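Local coordinates for protein Nab2p (Saccharomyces cerevisiae YJM1574, PDB 5L2L) that binds the poly(A) tails of mRNAs through CCCH zinc fingers, protecting transcripts from the exosome, and takes part in tail-length control and nuclear export, at residues 23-34 and 37-47. Residues are numbered along the deposited sequence; the frame is centred on the assembly and turned at random.
Sequences RHARSHIMCREG and CTRIDCLFGHP. With ZN (zinc ion), chain T; ZN (zinc ion), chain S; nucleotides of chain H.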
# COMPACT_ATOMS: atom_id res chain seq x y z
N ARG F 23 15.95 -3.18 8.22
CA ARG F 23 15.29 -3.43 9.51
C ARG F 23 14.01 -2.60 9.61
O ARG F 23 13.98 -1.43 9.22
CB ARG F 23 16.20 -3.08 10.70
CG ARG F 23 17.33 -4.07 10.98
CD ARG F 23 17.81 -4.03 12.47
NE ARG F 23 18.65 -2.86 12.75
CZ ARG F 23 19.32 -2.65 13.88
NH1 ARG F 23 19.28 -3.53 14.89
NH2 ARG F 23 20.04 -1.55 14.00
N HIS F 24 12.96 -3.21 10.18
CA HIS F 24 11.63 -2.61 10.28
C HIS F 24 11.20 -2.47 11.74
O HIS F 24 11.10 -3.46 12.47
CB HIS F 24 10.60 -3.43 9.49
CG HIS F 24 10.88 -3.50 8.02
ND1 HIS F 24 11.72 -4.44 7.47
CD2 HIS F 24 10.48 -2.71 6.99
CE1 HIS F 24 11.81 -4.24 6.16
NE2 HIS F 24 11.08 -3.18 5.85
N ALA F 25 10.91 -1.24 12.14
CA ALA F 25 10.42 -0.98 13.49
C ALA F 25 8.92 -1.26 13.59
O ALA F 25 8.14 -0.86 12.72
CB ALA F 25 10.72 0.48 13.89
N ARG F 26 8.52 -1.96 14.66
CA ARG F 26 7.11 -2.18 15.00
C ARG F 26 6.73 -1.52 16.32
O ARG F 26 5.59 -1.71 16.79
CB ARG F 26 6.79 -3.68 15.08
CG ARG F 26 7.12 -4.41 13.82
CD ARG F 26 6.34 -5.71 13.68
NE ARG F 26 6.45 -6.61 14.82
CZ ARG F 26 7.51 -7.37 15.08
NH1 ARG F 26 8.57 -7.31 14.29
NH2 ARG F 26 7.52 -8.17 16.13
N SER F 27 7.63 -0.76 16.93
CA SER F 27 7.36 0.01 18.14
C SER F 27 7.76 1.47 17.92
O SER F 27 8.75 1.76 17.25
CB SER F 27 8.15 -0.55 19.33
OG SER F 27 7.90 0.20 20.50
N HIS F 28 6.99 2.38 18.53
CA HIS F 28 7.37 3.79 18.55
C HIS F 28 8.50 4.06 19.54
O HIS F 28 9.07 5.16 19.51
CB HIS F 28 6.17 4.68 18.91
CG HIS F 28 5.01 4.55 17.97
ND1 HIS F 28 4.92 5.26 16.79
CD2 HIS F 28 3.88 3.80 18.04
CE1 HIS F 28 3.79 4.96 16.17
NE2 HIS F 28 3.14 4.08 16.91
N ILE F 29 8.83 3.09 20.40
CA ILE F 29 9.90 3.24 21.38
C ILE F 29 11.25 3.16 20.67
O ILE F 29 11.49 2.26 19.86
CB ILE F 29 9.78 2.16 22.47
CG1 ILE F 29 8.48 2.36 23.27
CG2 ILE F 29 10.99 2.17 23.42
CD1 ILE F 29 8.14 1.21 24.23
N MET F 30 12.15 4.10 20.98
CA MET F 30 13.47 4.08 20.36
C MET F 30 14.39 3.09 21.09
O MET F 30 14.42 3.03 22.33
CB MET F 30 14.06 5.50 20.34
CG MET F 30 13.32 6.47 19.34
SD MET F 30 14.03 8.14 19.29
CE MET F 30 12.83 9.01 18.27
N CYS F 31 15.11 2.29 20.30
CA CYS F 31 15.97 1.25 20.87
C CYS F 31 16.99 1.84 21.84
O CYS F 31 17.65 2.84 21.53
CB CYS F 31 16.69 0.48 19.76
SG CYS F 31 17.72 -0.89 20.38
N ARG F 32 17.14 1.21 23.00
CA ARG F 32 18.04 1.72 24.03
C ARG F 32 19.50 1.70 23.59
O ARG F 32 20.32 2.41 24.18
CB ARG F 32 17.88 0.92 25.33
CG ARG F 32 18.10 -0.58 25.17
CD ARG F 32 18.15 -1.30 26.53
NE ARG F 32 16.82 -1.52 27.11
CZ ARG F 32 16.18 -2.68 27.13
NH1 ARG F 32 16.72 -3.77 26.60
NH2 ARG F 32 14.97 -2.76 27.69
N GLU F 33 19.85 0.88 22.59
CA GLU F 33 21.20 0.82 22.04
C GLU F 33 21.41 1.76 20.86
O GLU F 33 22.54 1.86 20.36
CB GLU F 33 21.53 -0.61 21.59
CG GLU F 33 21.35 -1.67 22.65
CD GLU F 33 22.25 -1.47 23.84
OE1 GLU F 33 21.75 -1.56 24.98
OE2 GLU F 33 23.46 -1.21 23.63
N GLY F 34 20.36 2.43 20.39
CA GLY F 34 20.51 3.42 19.33
C GLY F 34 21.13 2.85 18.07
O GLY F 34 20.85 1.72 17.66
N CYS F 37 22.95 -0.74 17.91
CA CYS F 37 22.25 -2.03 18.01
C CYS F 37 22.61 -2.94 16.84
O CYS F 37 22.50 -2.54 15.68
CB CYS F 37 20.73 -1.81 18.03
SG CYS F 37 19.78 -3.35 18.22
N THR F 38 23.04 -4.18 17.15
CA THR F 38 23.40 -5.14 16.11
C THR F 38 22.46 -6.35 16.02
O THR F 38 22.80 -7.34 15.36
CB THR F 38 24.83 -5.65 16.33
OG1 THR F 38 24.95 -6.19 17.65
CG2 THR F 38 25.83 -4.54 16.15
N ARG F 39 21.29 -6.31 16.66
CA ARG F 39 20.32 -7.40 16.57
C ARG F 39 19.51 -7.27 15.28
O ARG F 39 18.76 -6.31 15.10
CB ARG F 39 19.40 -7.41 17.79
CG ARG F 39 18.29 -8.46 17.68
CD ARG F 39 17.42 -8.60 18.93
NE ARG F 39 16.35 -9.56 18.66
CZ ARG F 39 15.56 -10.13 19.56
NH1 ARG F 39 15.67 -9.87 20.86
NH2 ARG F 39 14.64 -10.99 19.13
N ILE F 40 19.62 -8.26 14.39
CA ILE F 40 19.14 -8.03 13.02
C ILE F 40 17.61 -7.97 12.94
O ILE F 40 17.05 -7.27 12.07
CB ILE F 40 19.74 -9.10 12.07
CG1 ILE F 40 19.50 -8.75 10.60
CG2 ILE F 40 19.18 -10.48 12.38
CD1 ILE F 40 20.19 -7.42 10.14
N ASP F 41 16.89 -8.64 13.85
CA ASP F 41 15.43 -8.60 13.87
C ASP F 41 14.86 -7.66 14.95
O ASP F 41 13.67 -7.77 15.29
CB ASP F 41 14.87 -10.01 14.06
CG ASP F 41 15.19 -10.58 15.44
OD1 ASP F 41 16.27 -10.27 15.97
OD2 ASP F 41 14.35 -11.32 15.99
N CYS F 42 15.66 -6.74 15.48
CA CYS F 42 15.17 -5.82 16.51
C CYS F 42 13.97 -5.02 16.01
O CYS F 42 14.00 -4.47 14.90
CB CYS F 42 16.30 -4.87 16.95
SG CYS F 42 15.88 -3.79 18.36
N LEU F 43 12.92 -4.94 16.83
CA LEU F 43 11.68 -4.27 16.43
C LEU F 43 11.57 -2.83 16.90
O LEU F 43 10.58 -2.16 16.57
CB LEU F 43 10.46 -5.07 16.92
CG LEU F 43 10.20 -5.30 18.41
CD1 LEU F 43 9.64 -4.04 19.12
CD2 LEU F 43 9.22 -6.47 18.55
N PHE F 44 12.55 -2.33 17.65
CA PHE F 44 12.52 -0.97 18.17
C PHE F 44 13.15 0.01 17.17
O PHE F 44 13.81 -0.39 16.21
CB PHE F 44 13.22 -0.92 19.54
CG PHE F 44 12.50 -1.73 20.60
CD1 PHE F 44 11.46 -1.16 21.33
CD2 PHE F 44 12.82 -3.06 20.83
CE1 PHE F 44 10.76 -1.91 22.28
CE2 PHE F 44 12.13 -3.80 21.77
CZ PHE F 44 11.10 -3.22 22.50
N GLY F 45 12.90 1.30 17.37
CA GLY F 45 13.35 2.31 16.41
C GLY F 45 14.84 2.64 16.52
O GLY F 45 15.38 2.77 17.62
N HIS F 46 15.49 2.78 15.37
CA HIS F 46 16.88 3.19 15.25
C HIS F 46 16.99 4.35 14.26
O HIS F 46 16.14 4.48 13.36
CB HIS F 46 17.80 2.05 14.79
CG HIS F 46 17.56 0.73 15.48
ND1 HIS F 46 16.71 -0.23 14.98
CD2 HIS F 46 18.07 0.22 16.63
CE1 HIS F 46 16.69 -1.27 15.80
NE2 HIS F 46 17.51 -1.02 16.81
N PRO F 47 18.04 5.17 14.37
CA PRO F 47 18.19 6.31 13.45
C PRO F 47 18.26 5.89 11.98
O PRO F 47 18.97 4.94 11.61
CB PRO F 47 19.50 6.96 13.90
CG PRO F 47 19.67 6.56 15.32
CD PRO F 47 19.10 5.16 15.39
ZN ZN T . 17.69 -2.31 18.46
ZN ZN S . 11.37 -2.07 4.09
P A H 11 12.43 -6.98 28.13
OP1 A H 11 13.75 -6.35 28.42
OP2 A H 11 11.91 -8.08 28.96
O5' A H 11 11.35 -5.81 28.15
C5' A H 11 11.24 -4.93 29.26
C4' A H 11 10.76 -3.57 28.82
O4' A H 11 11.79 -2.94 28.01
C3' A H 11 9.50 -3.59 27.96
O3' A H 11 8.77 -2.38 28.17
C2' A H 11 10.07 -3.62 26.55
O2' A H 11 9.19 -3.17 25.55
C1' A H 11 11.29 -2.71 26.70
N9 A H 11 12.39 -2.98 25.76
C8 A H 11 12.94 -4.20 25.42
N7 A H 11 13.95 -4.12 24.59
C5 A H 11 14.09 -2.75 24.38
C6 A H 11 15.00 -2.00 23.60
N6 A H 11 15.95 -2.54 22.83
N1 A H 11 14.87 -0.66 23.62
C2 A H 11 13.91 -0.11 24.37
N3 A H 11 13.00 -0.71 25.14
C4 A H 11 13.16 -2.05 25.11
P A H 10 8.68 -11.43 25.09
OP1 A H 10 8.40 -12.77 24.53
OP2 A H 10 8.19 -11.11 26.45
O5' A H 10 10.25 -11.19 25.02
C5' A H 10 11.02 -10.88 26.18
C4' A H 10 11.99 -9.76 25.92
O4' A H 10 12.46 -9.84 24.54
C3' A H 10 11.43 -8.35 26.10
O3' A H 10 12.45 -7.48 26.60
C2' A H 10 11.08 -7.95 24.67
O2' A H 10 11.00 -6.56 24.45
C1' A H 10 12.23 -8.59 23.90
N9 A H 10 11.98 -8.82 22.47
C8 A H 10 11.12 -9.72 21.89
N7 A H 10 11.12 -9.70 20.58
C5 A H 10 12.04 -8.71 20.25
C6 A H 10 12.50 -8.21 19.01
N6 A H 10 12.08 -8.64 17.81
N1 A H 10 13.42 -7.23 19.04
C2 A H 10 13.86 -6.79 20.23
N3 A H 10 13.52 -7.19 21.46
C4 A H 10 12.58 -8.16 21.40
O HOH W 1 14.13 -5.58 12.21
O HOH W 2 11.22 -9.00 14.46
O HOH W 3 17.24 4.41 18.85
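The carbonyl oxygen of Arg39 is gripped by two donors that arrive from opposite faces of its plane: Arg23 NH1, 2.8 Å from Arg39 O, and the amide of Cys42, which closes a type I turn. Arg23 thus ties the end of zinc finger 5 to the core of finger 6. Its guanidinium lies flat on the ring of His46, planes 9° and centres 3.7 Å apart, while NH1 and NH2 make weak bonds to Cys37 SG and Cys37 O. A bend at chi3 (-76°) turns the group onto the ring, whose NE2 binds zinc and whose ND1 is hydrogen-bonded to Gln8. An alanine in place of Arg23 would probably strip the stacked cover from this face of His46 and leave Arg39 O with one donor fewer.

Neither segment has regular helix or strand, and zinc joins the sulfurs of Cys31, Cys37 and Cys42 to His46 NE2, the C3H1 set. A single bridge pairs the backbones of Met30 and Gly45, Cys31 N giving a 2.7 Å bond to Gly45 O and Gly45 N a nearly straight one (177°) to Ile29 O. Farther along, Leu43 O accepts from the amides of both Arg26 and Ser27.

The same frame presents the RNA-binding surface. Phe44 is sandwiched, the base of A11 of the bound RNA over one face and Leu43 CD1 over the other, with Ile29 O at its edge; the Arg32 guanidinium covers the other face of the base. A11 N6 donates to Cys31 SG at 3.4 Å and A11 N1 accepts from Arg32 N. Cys31 thus serves both the zinc and the adenine, and His46 both the zinc and the interfinger stack; the zinc-bound sulfur, probably an anionic thiolate, is likely a good acceptor for N6.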